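Local atomic coordinates of beta sliding clamp (Caulobacter crescentus, PDB entry 5WCE), a protein that probably encircles DNA as a ring-shaped head-to-tail homodimer and tethers DNA polymerases and other proteins to it, making replication processive. Residues R151-T156 and R188-E193; K267-D272 and V321-E326; R292-A297 and R335-V340; R302-V307 and Q314-V319; Q348-F353 and L361-V366. One frame throughout, in Å; residues are numbered along the deposited sequence. Where two conformers were deposited one is given.

In the fold
From the N terminus, contact 1 closes first: within the central domain it brings the loop after helix 140-148 back onto strand 188-195. The other four lie in the C-terminal domain. Contact 2 spans the longest loop there, from strand 267-272 to segment 321-326. Contact 3 opens inside that loop and closes beyond it, so the two cross; the hairpin of contact 4 is nested within both. Contact 5 follows in series, pairing strands 348-353 and 360-364. Contacts 1, 2 and 5 reach one eight-stranded sheet shared by central and C-terminal domains, contacts 3 and 4 a four-stranded sheet. A salt bridge from Arg188 to Asp339 joins contact 1 to contact 3 across the domain boundary.

Contact 1: R151-T156 and R188-E193; sequences RFAIST and RLALAE
Both Phe152 (chi1 76°) and Arg188 (chi1 31°) hold CG between backbone N and carbonyl carbon, and a second bend at chi2 carries the arginine chain back over the 151-156 turn. Its guanidinium meets the Phe152 ring at the edge, NH1 lying near the ring plane 3.5 Å from CD2, with the two planes 78° apart rather than stacked. One guanidinium face rests on Ala153 CA, 3.8 Å from Arg188 NE. Phe152 O lies over a guanidinium face too, at an angle too poor for a hydrogen bond to NH2. A water accepts from Arg188 NH2 at 3.2 Å and lies within hydrogen-bonding distance of Ile154 O. Farther along the strand, Ala190 CB touches Ala153 CB (3.9 Å) and the Phe152 ring. The arginine's stronger partners are Asp185, through NE, and, across the domain boundary, Asp339, through NH1. The contact thus seats the loop after helix 140-148 on strand 188-195, between strands 176-184 and 370-374 of the sheet shared by the central and C-terminal domains.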
# COMPACT_ATOMS: atom_id res chain seq x y z
N ARG A 151 19.26 -4.53 9.45
CA ARG A 151 18.37 -3.51 10.03
C ARG A 151 17.00 -4.07 10.42
O ARG A 151 16.36 -3.57 11.32
CB ARG A 151 18.22 -2.32 9.10
CG ARG A 151 17.31 -2.53 7.96
CD ARG A 151 17.23 -1.37 6.99
NE ARG A 151 16.26 -0.40 7.37
CZ ARG A 151 15.57 0.38 6.51
NH1 ARG A 151 15.74 0.31 5.18
NH2 ARG A 151 14.70 1.23 7.01
N PHE A 152 16.61 -5.18 9.79
CA PHE A 152 15.37 -5.88 10.13
C PHE A 152 15.34 -6.29 11.59
O PHE A 152 14.27 -6.40 12.17
CB PHE A 152 15.17 -7.11 9.21
CG PHE A 152 16.05 -8.29 9.57
CD1 PHE A 152 17.34 -8.41 9.05
CD2 PHE A 152 15.62 -9.24 10.50
CE1 PHE A 152 18.18 -9.46 9.42
CE2 PHE A 152 16.45 -10.29 10.86
CZ PHE A 152 17.70 -10.42 10.31
N ALA A 153 16.50 -6.50 12.23
CA ALA A 153 16.53 -6.93 13.60
C ALA A 153 16.52 -5.80 14.64
O ALA A 153 16.53 -6.07 15.85
CB ALA A 153 17.74 -7.79 13.83
N ILE A 154 16.52 -4.54 14.19
CA ILE A 154 16.49 -3.42 15.13
C ILE A 154 15.08 -3.33 15.66
O ILE A 154 14.14 -3.47 14.89
CB ILE A 154 16.83 -2.06 14.44
CG1 ILE A 154 18.27 -2.07 13.88
CG2 ILE A 154 16.59 -0.88 15.39
CD1 ILE A 154 18.56 -0.89 12.97
N SER A 155 14.94 -3.04 16.94
CA SER A 155 13.60 -2.91 17.51
C SER A 155 12.87 -1.72 16.89
O SER A 155 13.50 -0.68 16.62
CB SER A 155 13.60 -2.77 19.02
OG SER A 155 12.32 -2.32 19.42
N THR A 156 11.57 -1.89 16.67
CA THR A 156 10.73 -0.82 16.12
C THR A 156 10.05 0.04 17.23
O THR A 156 9.25 0.90 16.92
CB THR A 156 9.65 -1.41 15.22
OG1 THR A 156 8.92 -2.35 15.98
CG2 THR A 156 10.23 -2.13 14.02
N ARG A 188 16.12 -11.65 18.73
CA ARG A 188 17.01 -12.19 17.72
C ARG A 188 18.09 -11.13 17.43
O ARG A 188 17.96 -9.99 17.89
CB ARG A 188 16.25 -12.55 16.46
CG ARG A 188 15.00 -11.70 16.12
CD ARG A 188 15.38 -10.44 15.41
NE ARG A 188 14.23 -9.61 15.04
CZ ARG A 188 13.53 -9.72 13.93
NH1 ARG A 188 13.77 -10.70 13.06
NH2 ARG A 188 12.52 -8.86 13.73
N LEU A 189 19.12 -11.55 16.74
CA LEU A 189 20.26 -10.71 16.48
C LEU A 189 20.74 -10.88 15.05
O LEU A 189 20.70 -12.00 14.42
CB LEU A 189 21.36 -11.00 17.50
CG LEU A 189 22.68 -10.20 17.39
CD1 LEU A 189 23.29 -9.94 18.75
CD2 LEU A 189 23.69 -10.93 16.47
N ALA A 190 21.28 -9.79 14.53
CA ALA A 190 21.91 -9.79 13.20
C ALA A 190 23.23 -9.08 13.26
O ALA A 190 23.35 -8.04 13.94
CB ALA A 190 21.02 -9.13 12.19
N LEU A 191 24.23 -9.66 12.60
CA LEU A 191 25.57 -9.13 12.59
C LEU A 191 26.07 -9.16 11.14
O LEU A 191 25.90 -10.18 10.43
CB LEU A 191 26.46 -9.96 13.52
CG LEU A 191 27.96 -9.62 13.61
CD1 LEU A 191 28.57 -10.15 14.89
CD2 LEU A 191 28.80 -10.08 12.43
N ALA A 192 26.68 -8.05 10.69
CA ALA A 192 27.34 -8.00 9.41
C ALA A 192 28.60 -7.18 9.51
O ALA A 192 28.67 -6.20 10.29
CB ALA A 192 26.42 -7.45 8.35
N GLU A 193 29.63 -7.57 8.78
CA GLU A 193 30.89 -6.88 8.87
C GLU A 193 31.63 -6.87 7.55
O GLU A 193 31.33 -7.64 6.63
CB GLU A 193 31.74 -7.47 9.99
CG GLU A 193 32.29 -8.86 9.66
CD GLU A 193 32.78 -9.65 10.83
OE1 GLU A 193 32.82 -9.08 11.94
OE2 GLU A 193 33.17 -10.84 10.61
O HOH W 1 12.61 -5.93 14.91

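Contact 2: K267-D272 and V321-E326; sequences KILTLD and VDYDGE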
# COMPACT_ATOMS: atom_id res chain seq x y z
N LYS A 267 25.71 -29.18 17.31
CA LYS A 267 24.73 -29.87 16.46
C LYS A 267 24.56 -29.04 15.18
O LYS A 267 23.85 -28.02 15.17
CB LYS A 267 23.39 -30.05 17.15
CG LYS A 267 23.45 -30.92 18.39
CD LYS A 267 22.09 -30.99 19.05
CE LYS A 267 22.05 -32.03 20.17
NZ LYS A 267 22.79 -31.47 21.32
N ILE A 268 25.27 -29.45 14.13
CA ILE A 268 25.34 -28.66 12.92
C ILE A 268 24.49 -29.32 11.89
O ILE A 268 24.59 -30.51 11.68
CB ILE A 268 26.79 -28.50 12.45
CG1 ILE A 268 27.59 -27.82 13.59
CG2 ILE A 268 26.83 -27.71 11.14
CD1 ILE A 268 29.05 -27.62 13.34
N LEU A 269 23.67 -28.50 11.22
CA LEU A 269 22.73 -28.96 10.23
C LEU A 269 22.79 -28.01 9.02
O LEU A 269 22.80 -26.81 9.19
CB LEU A 269 21.37 -28.90 10.95
CG LEU A 269 20.06 -29.20 10.32
CD1 LEU A 269 19.09 -29.54 11.45
CD2 LEU A 269 19.59 -28.05 9.40
N THR A 270 22.78 -28.56 7.82
CA THR A 270 22.72 -27.77 6.60
C THR A 270 21.46 -28.13 5.82
O THR A 270 21.01 -29.31 5.77
CB THR A 270 23.97 -27.98 5.72
OG1 THR A 270 25.15 -27.67 6.47
CG2 THR A 270 23.96 -27.01 4.56
N LEU A 271 20.87 -27.12 5.19
CA LEU A 271 19.65 -27.35 4.46
C LEU A 271 19.54 -26.44 3.22
O LEU A 271 20.27 -25.42 3.07
CB LEU A 271 18.46 -27.23 5.40
CG LEU A 271 18.25 -25.92 6.21
CD1 LEU A 271 17.86 -24.73 5.29
CD2 LEU A 271 17.18 -26.09 7.27
N ASP A 272 18.61 -26.83 2.36
CA ASP A 272 18.20 -26.03 1.20
C ASP A 272 17.32 -24.89 1.70
O ASP A 272 16.17 -25.09 2.10
CB ASP A 272 17.45 -26.93 0.20
CG ASP A 272 17.00 -26.21 -1.02
OD1 ASP A 272 16.62 -25.06 -1.01
OD2 ASP A 272 16.92 -26.86 -2.05
N VAL A 321 16.95 -32.71 5.40
CA VAL A 321 18.10 -31.85 5.74
C VAL A 321 19.31 -32.76 5.93
O VAL A 321 19.17 -33.97 6.04
CB VAL A 321 17.89 -30.97 6.98
CG1 VAL A 321 16.64 -30.10 6.83
CG2 VAL A 321 17.85 -31.82 8.26
N ASP A 322 20.49 -32.13 5.94
CA ASP A 322 21.74 -32.79 6.20
C ASP A 322 22.10 -32.66 7.69
O ASP A 322 22.63 -31.60 8.15
CB ASP A 322 22.83 -32.14 5.34
CG ASP A 322 24.10 -32.95 5.26
OD1 ASP A 322 24.18 -34.05 5.78
OD2 ASP A 322 25.01 -32.54 4.52
N TYR A 323 21.86 -33.75 8.43
CA TYR A 323 22.11 -33.84 9.87
C TYR A 323 22.24 -35.28 10.34
O TYR A 323 21.43 -36.10 9.95
CB TYR A 323 20.97 -33.14 10.63
CG TYR A 323 21.08 -33.16 12.12
CD1 TYR A 323 22.07 -32.46 12.76
CD2 TYR A 323 20.18 -33.90 12.92
CE1 TYR A 323 22.19 -32.45 14.14
CE2 TYR A 323 20.32 -33.93 14.30
CZ TYR A 323 21.30 -33.18 14.92
OH TYR A 323 21.46 -33.15 16.31
N ASP A 324 23.18 -35.58 11.24
CA ASP A 324 23.24 -36.94 11.80
C ASP A 324 23.51 -36.99 13.28
O ASP A 324 24.13 -37.96 13.80
CB ASP A 324 24.30 -37.78 11.05
CG ASP A 324 24.06 -39.32 11.19
OD1 ASP A 324 22.92 -39.78 11.42
OD2 ASP A 324 25.02 -40.09 11.04
N GLY A 325 23.06 -35.99 14.00
CA GLY A 325 23.21 -35.98 15.45
C GLY A 325 22.01 -36.51 16.20
O GLY A 325 21.13 -37.19 15.64
N GLU A 326 21.96 -36.15 17.47
CA GLU A 326 20.90 -36.54 18.36
C GLU A 326 19.61 -35.82 17.93
O GLU A 326 19.67 -34.70 17.48
CB GLU A 326 21.29 -36.11 19.79
CG GLU A 326 20.34 -36.59 20.85
CD GLU A 326 20.67 -36.09 22.25
OE1 GLU A 326 21.78 -35.53 22.45
OE2 GLU A 326 19.79 -36.30 23.13
O HOH W 2 25.22 -33.78 11.93
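Thr270 and Asp322 form a single antiparallel hydrogen-bonded pair: Asp322 N donates to Thr270 O at 2.9 Å, and Thr270 N to Asp322 O at 3.1 Å. It lays the loop after strand 314-320 along strand 267-272, the outermost of the eight-stranded sheet in this chain. The tight side is that of Leu269, Leu271, Val321 and Tyr323. Val321 sets CG1 against Leu271 CB (3.7 Å) and CG2 against Leu269 CG. The Tyr323 side chain crosses Leu269 at about a right angle and presents its ring edge to Ile268 O, 3.4 Å from CD1; Tyr323 OH meets Lys267 CD at 3.5 Å. Val298 and Ile303 back this side. At the Lys267 end, NZ bonds to Ala354 O, while Glu326 OE1 stays 4.3 Å from Lys267 NZ, too far for a salt bridge.

The other side is looser: the side chains of Thr270 and Asp322 come no nearer than 4.3 Å, CB to CB, and near Ile268 a water accepts from Asp324 N while donating weakly to Ile268 O. The hydroxyl of the buried Tyr323 donates to Glu326 O at 2.6 Å, satisfied within its own loop; apolar packing plus one backbone bridge carry the join.

Contact 3: R292-A297 and R335-V340; sequences RSVKLA and RYLLDV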
# COMPACT_ATOMS: atom_id res chain seq x y z
N ARG A 292 3.47 -15.99 15.50
CA ARG A 292 3.24 -17.36 15.06
C ARG A 292 4.52 -18.12 15.43
O ARG A 292 5.54 -17.77 14.94
CB ARG A 292 3.08 -17.48 13.51
CG ARG A 292 1.97 -16.67 12.84
CD ARG A 292 2.49 -15.41 12.14
NE ARG A 292 3.00 -15.61 10.78
CZ ARG A 292 4.29 -15.54 10.48
NH1 ARG A 292 5.14 -15.30 11.43
NH2 ARG A 292 4.73 -15.69 9.24
N SER A 293 4.43 -19.14 16.27
CA SER A 293 5.58 -20.01 16.54
C SER A 293 5.55 -21.29 15.68
O SER A 293 4.47 -21.84 15.42
CB SER A 293 5.55 -20.42 17.99
OG SER A 293 5.71 -19.24 18.78
N VAL A 294 6.73 -21.80 15.35
CA VAL A 294 6.87 -23.06 14.61
C VAL A 294 7.78 -24.00 15.41
O VAL A 294 8.84 -23.59 15.90
CB VAL A 294 7.37 -22.81 13.18
CG1 VAL A 294 8.68 -22.07 13.14
CG2 VAL A 294 7.51 -24.11 12.39
N LYS A 295 7.35 -25.25 15.52
CA LYS A 295 8.15 -26.32 16.10
C LYS A 295 8.98 -27.05 15.03
O LYS A 295 8.44 -27.42 14.01
CB LYS A 295 7.26 -27.34 16.82
CG LYS A 295 8.03 -28.49 17.48
CD LYS A 295 6.98 -29.31 18.23
CE LYS A 295 7.49 -30.59 18.82
NZ LYS A 295 6.25 -31.28 19.34
N LEU A 296 10.27 -27.24 15.29
CA LEU A 296 11.21 -27.96 14.43
C LEU A 296 11.57 -29.22 15.20
O LEU A 296 12.23 -29.15 16.26
CB LEU A 296 12.49 -27.16 14.17
CG LEU A 296 12.54 -26.01 13.17
CD1 LEU A 296 11.50 -24.95 13.52
CD2 LEU A 296 13.92 -25.39 13.07
N ALA A 297 11.07 -30.37 14.73
CA ALA A 297 11.45 -31.65 15.28
C ALA A 297 12.59 -32.18 14.39
O ALA A 297 12.38 -32.56 13.23
CB ALA A 297 10.25 -32.60 15.31
N ARG A 335 8.24 -15.71 11.92
CA ARG A 335 8.67 -14.51 11.22
C ARG A 335 10.19 -14.29 11.38
O ARG A 335 10.91 -14.00 10.42
CB ARG A 335 7.87 -13.25 11.69
CG ARG A 335 8.29 -11.93 11.00
CD ARG A 335 8.42 -12.03 9.49
NE ARG A 335 7.22 -12.62 8.87
CZ ARG A 335 7.13 -13.16 7.64
NH1 ARG A 335 8.19 -13.22 6.83
NH2 ARG A 335 5.95 -13.65 7.21
N TYR A 336 10.69 -14.48 12.61
CA TYR A 336 12.10 -14.32 12.86
C TYR A 336 12.94 -15.33 12.05
O TYR A 336 14.00 -14.99 11.51
CB TYR A 336 12.42 -14.40 14.38
CG TYR A 336 11.74 -13.36 15.24
CD1 TYR A 336 11.16 -12.18 14.70
CD2 TYR A 336 11.61 -13.56 16.60
CE1 TYR A 336 10.52 -11.27 15.49
CE2 TYR A 336 10.95 -12.63 17.40
CZ TYR A 336 10.42 -11.48 16.82
OH TYR A 336 9.77 -10.59 17.63
N LEU A 337 12.46 -16.57 11.95
CA LEU A 337 13.14 -17.58 11.16
C LEU A 337 13.13 -17.21 9.68
O LEU A 337 14.15 -17.25 8.99
CB LEU A 337 12.48 -18.91 11.41
CG LEU A 337 12.94 -20.16 10.73
CD1 LEU A 337 14.44 -20.35 10.93
CD2 LEU A 337 12.13 -21.36 11.27
N LEU A 338 11.97 -16.83 9.18
CA LEU A 338 11.85 -16.39 7.78
C LEU A 338 12.70 -15.18 7.51
O LEU A 338 13.28 -15.08 6.44
CB LEU A 338 10.39 -16.16 7.41
CG LEU A 338 9.60 -17.44 7.31
CD1 LEU A 338 8.14 -17.09 7.22
CD2 LEU A 338 10.07 -18.30 6.14
N ASP A 339 12.81 -14.27 8.46
CA ASP A 339 13.70 -13.10 8.30
C ASP A 339 15.14 -13.49 8.05
O ASP A 339 15.82 -12.99 7.14
CB ASP A 339 13.60 -12.19 9.54
CG ASP A 339 12.33 -11.35 9.59
OD1 ASP A 339 11.57 -11.25 8.60
OD2 ASP A 339 12.06 -10.87 10.70
N VAL A 340 15.62 -14.46 8.82
CA VAL A 340 16.95 -15.00 8.60
C VAL A 340 17.09 -15.69 7.26
O VAL A 340 18.05 -15.41 6.54
CB VAL A 340 17.37 -15.95 9.76
CG1 VAL A 340 18.70 -16.61 9.42
CG2 VAL A 340 17.48 -15.15 11.02
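Helix 334-343 packs against the four-stranded sheet of the C-terminal domain, and Leu337 is the residue that reaches from the helix to strand 293-299. Its CG stands anti to the backbone N (chi1 179°), which, with chi2 at 53°, brings CD2 to Val294 CG1 at 4.0 Å and to Leu296 CD1 at 4.3 Å. The Val294 and Leu337 side chains cross at about a right angle, the leucine methyl meeting one valine branch. Val294 and Leu296 both direct their CB toward the helix, as expected of residues two apart on a strand.

This is the helix-on-sheet layering of the DNA-clamp fold, in which paired helices lie against beta sheet: Leu337 also touches Phe276 and Val280 of helix 273-284, and strand 302-308 adds Leu305 beside both Val294 and Leu296.

Two arginines come together near the start of the helix. In the conformer of Arg292 described here, one of two deposited, the chain bends at chi2 and chi3 and lies alongside the Arg335 side chain, which bends at the same torsions. NH2 of Arg292 is modelled 3.1 Å from NH2 of Arg335, an approach of like charges that, with the whole arrangement of this arginine, is doubtful given the alternate copy. Asn333 OD1 accepts from Tyr336 N and, weakly, from Arg335 N.

Contact 4: R302-V307 and Q314-V319; sequences RITLTV and QAVEEV
Six backbone hydrogen bonds join Ile303 to Val319, Leu305 to Glu317 and Val307 to Ala315, two per pair; the shortest, Leu305 N to Glu317 O, is 2.7 Å with an N-H...O angle of 171°. Beside this ladder Arg302 and Glu318 form a salt bridge by stacking: carboxylate and guanidinium planes are 21° apart, and Glu318 OE1 sits over the guanidinium centre, 3.6 Å from NH1. No N-H of Arg302 points at it, so the attraction is of charge alone. A bend at chi3 (-61°) folds the guanidinium over the acid, which has a stronger partner in Arg111 of the second subunit. An alanine at Arg302 would probably take away the charge stacked on Glu318, leaving that carboxylate without its partner within the hairpin. A water bridges Thr304 OG1, at 2.7 Å, and Glu318 OE2, to which it donates at 2.6 Å.

On the same face Thr304 CG2 meets Val316 CG1 at 3.7 Å, and Thr306 OG1 lies alongside Val316 CG2. On the other, Leu305 and Val319 rest on Ala279 and Val307 on Val283 of helix 273-284, while Ile303 packs on Leu296; Leu305 CD1 approaches Val319 CG2 at 4.2 Å, and Glu317 OE1 forms a salt bridge with Arg282. This is an antiparallel beta hairpin, and residues 314-317 of its outer strand pair with a strand of the second subunit, the continuous intersubunit sheet characteristic of sliding-clamp rings.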
# COMPACT_ATOMS: atom_id res chain seq x y z
N ARG A 302 16.21 -35.07 8.66
CA ARG A 302 14.88 -34.46 8.54
C ARG A 302 14.54 -33.46 9.62
O ARG A 302 14.90 -33.61 10.80
CB ARG A 302 13.84 -35.62 8.51
CG ARG A 302 12.41 -35.25 8.63
CD ARG A 302 11.47 -36.46 8.56
NE ARG A 302 11.59 -37.17 7.30
CZ ARG A 302 11.00 -38.33 7.04
NH1 ARG A 302 10.21 -38.90 7.94
NH2 ARG A 302 11.17 -38.90 5.84
N ILE A 303 13.82 -32.43 9.21
CA ILE A 303 13.11 -31.56 10.15
C ILE A 303 11.65 -31.70 9.85
O ILE A 303 11.23 -31.52 8.69
CB ILE A 303 13.53 -30.09 10.01
CG1 ILE A 303 14.99 -29.94 10.32
CG2 ILE A 303 12.69 -29.23 10.97
CD1 ILE A 303 15.50 -28.54 10.21
N THR A 304 10.87 -32.02 10.88
CA THR A 304 9.40 -31.98 10.75
C THR A 304 8.94 -30.65 11.37
O THR A 304 9.21 -30.40 12.54
CB THR A 304 8.80 -33.21 11.44
OG1 THR A 304 9.25 -34.35 10.73
CG2 THR A 304 7.27 -33.22 11.38
N LEU A 305 8.30 -29.82 10.58
CA LEU A 305 7.79 -28.54 11.02
C LEU A 305 6.35 -28.66 11.44
O LEU A 305 5.53 -29.20 10.68
CB LEU A 305 7.90 -27.50 9.89
CG LEU A 305 9.30 -27.19 9.38
CD1 LEU A 305 9.17 -26.43 8.04
CD2 LEU A 305 10.07 -26.42 10.45
N THR A 306 6.00 -28.12 12.62
CA THR A 306 4.59 -28.03 13.05
C THR A 306 4.21 -26.61 13.49
O THR A 306 4.95 -25.99 14.25
CB THR A 306 4.30 -29.03 14.17
OG1 THR A 306 4.62 -30.33 13.72
CG2 THR A 306 2.85 -28.99 14.57
N VAL A 307 3.07 -26.10 13.01
CA VAL A 307 2.45 -24.85 13.49
C VAL A 307 1.02 -25.18 13.89
O VAL A 307 0.38 -26.06 13.28
CB VAL A 307 2.46 -23.73 12.44
CG1 VAL A 307 1.74 -22.42 12.88
CG2 VAL A 307 3.86 -23.33 12.08
N GLN A 314 -4.04 -27.14 12.64
CA GLN A 314 -2.66 -27.67 12.62
C GLN A 314 -2.08 -27.70 11.19
O GLN A 314 -2.82 -27.95 10.23
CB GLN A 314 -2.69 -29.10 13.13
CG GLN A 314 -1.32 -29.72 13.27
CD GLN A 314 -1.40 -31.21 13.61
OE1 GLN A 314 -2.09 -31.58 14.55
NE2 GLN A 314 -0.67 -32.06 12.87
N ALA A 315 -0.76 -27.48 11.07
CA ALA A 315 -0.03 -27.66 9.82
C ALA A 315 1.30 -28.33 10.06
O ALA A 315 2.08 -27.85 10.91
CB ALA A 315 0.21 -26.33 9.15
N VAL A 316 1.56 -29.41 9.33
CA VAL A 316 2.84 -30.13 9.38
C VAL A 316 3.49 -30.26 8.02
O VAL A 316 2.80 -30.61 7.03
CB VAL A 316 2.61 -31.52 9.93
CG1 VAL A 316 3.89 -32.31 10.13
CG2 VAL A 316 1.89 -31.40 11.25
N GLU A 317 4.82 -30.09 7.97
CA GLU A 317 5.60 -30.41 6.77
C GLU A 317 6.95 -30.99 7.10
O GLU A 317 7.64 -30.47 8.00
CB GLU A 317 5.74 -29.18 5.84
CG GLU A 317 6.52 -29.45 4.58
CD GLU A 317 6.27 -28.45 3.49
OE1 GLU A 317 5.37 -27.59 3.62
OE2 GLU A 317 6.97 -28.52 2.45
N GLU A 318 7.32 -32.07 6.39
CA GLU A 318 8.68 -32.66 6.53
C GLU A 318 9.60 -32.09 5.46
O GLU A 318 9.21 -31.93 4.30
CB GLU A 318 8.66 -34.16 6.41
CG GLU A 318 7.68 -34.81 7.36
CD GLU A 318 7.52 -36.31 7.14
OE1 GLU A 318 7.93 -36.83 6.08
OE2 GLU A 318 6.96 -36.96 8.06
N VAL A 319 10.80 -31.74 5.89
CA VAL A 319 11.86 -31.22 5.00
C VAL A 319 13.12 -32.06 5.22
O VAL A 319 13.55 -32.24 6.36
CB VAL A 319 12.18 -29.75 5.27
CG1 VAL A 319 13.29 -29.29 4.31
CG2 VAL A 319 10.93 -28.88 5.10
O HOH W 3 7.67 -36.48 10.54

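Contact 5: Q348-F353 and L361-V366; sequences QAEFRF and LVVDPV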
# COMPACT_ATOMS: atom_id res chain seq x y z
N GLN A 348 22.21 -22.74 0.26
CA GLN A 348 22.19 -23.38 1.58
C GLN A 348 22.21 -22.43 2.76
O GLN A 348 22.73 -21.33 2.69
CB GLN A 348 23.35 -24.35 1.76
CG GLN A 348 23.56 -25.28 0.60
CD GLN A 348 24.01 -26.66 1.03
OE1 GLN A 348 25.22 -26.90 1.27
NE2 GLN A 348 23.04 -27.59 1.10
N ALA A 349 21.64 -22.89 3.87
CA ALA A 349 21.82 -22.24 5.13
C ALA A 349 22.35 -23.30 6.09
O ALA A 349 22.00 -24.47 5.98
CB ALA A 349 20.54 -21.62 5.65
N GLU A 350 23.20 -22.87 6.98
CA GLU A 350 23.76 -23.72 8.03
C GLU A 350 23.29 -23.23 9.37
O GLU A 350 23.49 -22.03 9.74
CB GLU A 350 25.30 -23.74 7.98
CG GLU A 350 25.96 -24.57 9.07
CD GLU A 350 27.49 -24.53 8.99
OE1 GLU A 350 28.01 -24.54 7.89
OE2 GLU A 350 28.18 -24.41 10.02
N PHE A 351 22.73 -24.16 10.14
CA PHE A 351 22.26 -23.90 11.49
C PHE A 351 23.14 -24.65 12.47
O PHE A 351 23.49 -25.84 12.24
CB PHE A 351 20.83 -24.41 11.67
CG PHE A 351 19.80 -23.61 10.98
CD1 PHE A 351 19.71 -23.63 9.56
CD2 PHE A 351 18.89 -22.86 11.69
CE1 PHE A 351 18.71 -22.91 8.92
CE2 PHE A 351 17.91 -22.14 11.04
CZ PHE A 351 17.86 -22.13 9.65
N ARG A 352 23.49 -23.98 13.56
CA ARG A 352 24.24 -24.59 14.67
C ARG A 352 23.46 -24.50 15.98
O ARG A 352 23.22 -23.41 16.50
CB ARG A 352 25.62 -23.97 14.83
CG ARG A 352 26.36 -23.95 13.50
CD ARG A 352 27.83 -23.58 13.69
NE ARG A 352 28.47 -23.46 12.39
CZ ARG A 352 29.64 -22.86 12.18
NH1 ARG A 352 30.34 -22.33 13.18
NH2 ARG A 352 30.15 -22.80 10.95
N PHE A 353 23.09 -25.66 16.51
CA PHE A 353 22.27 -25.75 17.70
C PHE A 353 23.08 -26.31 18.86
O PHE A 353 24.07 -27.03 18.66
CB PHE A 353 21.10 -26.74 17.47
CG PHE A 353 20.19 -26.43 16.32
CD1 PHE A 353 20.44 -26.92 15.05
CD2 PHE A 353 19.03 -25.69 16.51
CE1 PHE A 353 19.58 -26.67 13.99
CE2 PHE A 353 18.16 -25.45 15.42
CZ PHE A 353 18.43 -25.93 14.18
N LEU A 361 22.71 -20.39 16.16
CA LEU A 361 23.50 -19.60 15.20
C LEU A 361 23.07 -20.04 13.82
O LEU A 361 22.90 -21.25 13.55
CB LEU A 361 25.00 -19.89 15.36
CG LEU A 361 25.97 -19.09 14.55
CD1 LEU A 361 25.88 -17.66 15.03
CD2 LEU A 361 27.42 -19.54 14.71
N VAL A 362 22.89 -19.08 12.92
CA VAL A 362 22.69 -19.38 11.51
C VAL A 362 23.80 -18.68 10.75
O VAL A 362 24.05 -17.45 10.95
CB VAL A 362 21.33 -18.88 11.02
CG1 VAL A 362 21.07 -19.37 9.60
CG2 VAL A 362 20.23 -19.36 11.96
N VAL A 363 24.49 -19.44 9.92
CA VAL A 363 25.58 -18.89 9.11
C VAL A 363 25.28 -19.11 7.64
O VAL A 363 24.52 -20.00 7.26
CB VAL A 363 26.97 -19.40 9.48
CG1 VAL A 363 27.38 -19.00 10.91
CG2 VAL A 363 27.13 -20.85 9.29
N ASP A 364 25.87 -18.24 6.82
CA ASP A 364 25.63 -18.21 5.40
C ASP A 364 26.91 -18.72 4.73
O ASP A 364 27.94 -18.00 4.74
CB ASP A 364 25.35 -16.79 4.91
CG ASP A 364 25.00 -16.75 3.44
OD1 ASP A 364 25.38 -17.71 2.70
OD2 ASP A 364 24.37 -15.76 3.01
N PRO A 365 26.87 -19.92 4.11
CA PRO A 365 28.11 -20.44 3.49
C PRO A 365 28.73 -19.58 2.38
O PRO A 365 29.92 -19.76 2.09
CB PRO A 365 27.70 -21.83 2.96
CG PRO A 365 26.49 -22.21 3.78
CD PRO A 365 25.77 -20.91 4.05
N VAL A 366 27.99 -18.68 1.76
CA VAL A 366 28.57 -17.82 0.75
C VAL A 366 28.89 -16.41 1.26
O VAL A 366 29.31 -15.59 0.48
CB VAL A 366 27.70 -17.74 -0.53
CG1 VAL A 366 27.43 -19.14 -1.08
CG2 VAL A 366 26.43 -16.97 -0.32
O HOH W 4 24.12 -19.45 1.11
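Strands 348-353 and 361-364 run antiparallel with an angle of 154° between their directions, tied by two hydrogen bonds in each of the pairs Glu350-Val363 and Arg352-Leu361, the straightest being Arg352 N to Leu361 O at 172°. Between them, in the non-hydrogen-bonded pair, Val362 puts CG1 over the centre of the Phe351 ring, 4.2 Å from the centroid, a CH-pi contact; Val362 CG2 meets Phe351 CE2 at 3.7 Å. This face packs on helix 334-343, Phe351 touching Leu337 and Val362 touching Val340.

The two strands form a beta hairpin within the eight-stranded sheet that spans central and C-terminal domains, flanked by strands 267-272 and 370-374.

On the opposite face, in a salt bridge within strand 348-353, Arg352 grips Glu350 OE2 side-on, from NE at 2.6 Å and NH2 at 2.7 Å. The extended Glu350 chain (chi1 178°) lies alongside Val363, whose CG2 touches its CB at 3.7 Å. An alanine in place of Glu350 is likely to leave the Arg352 guanidinium without this carboxylate and free to turn. Past Val363, Pro365 CD lies 3.4 Å from Gln348 O, a water donates to Gln348 O and Asp364 OD1, and Val366 N closes an Asx turn onto that OD1; Asp364 OD2 accepts from Ala345 N.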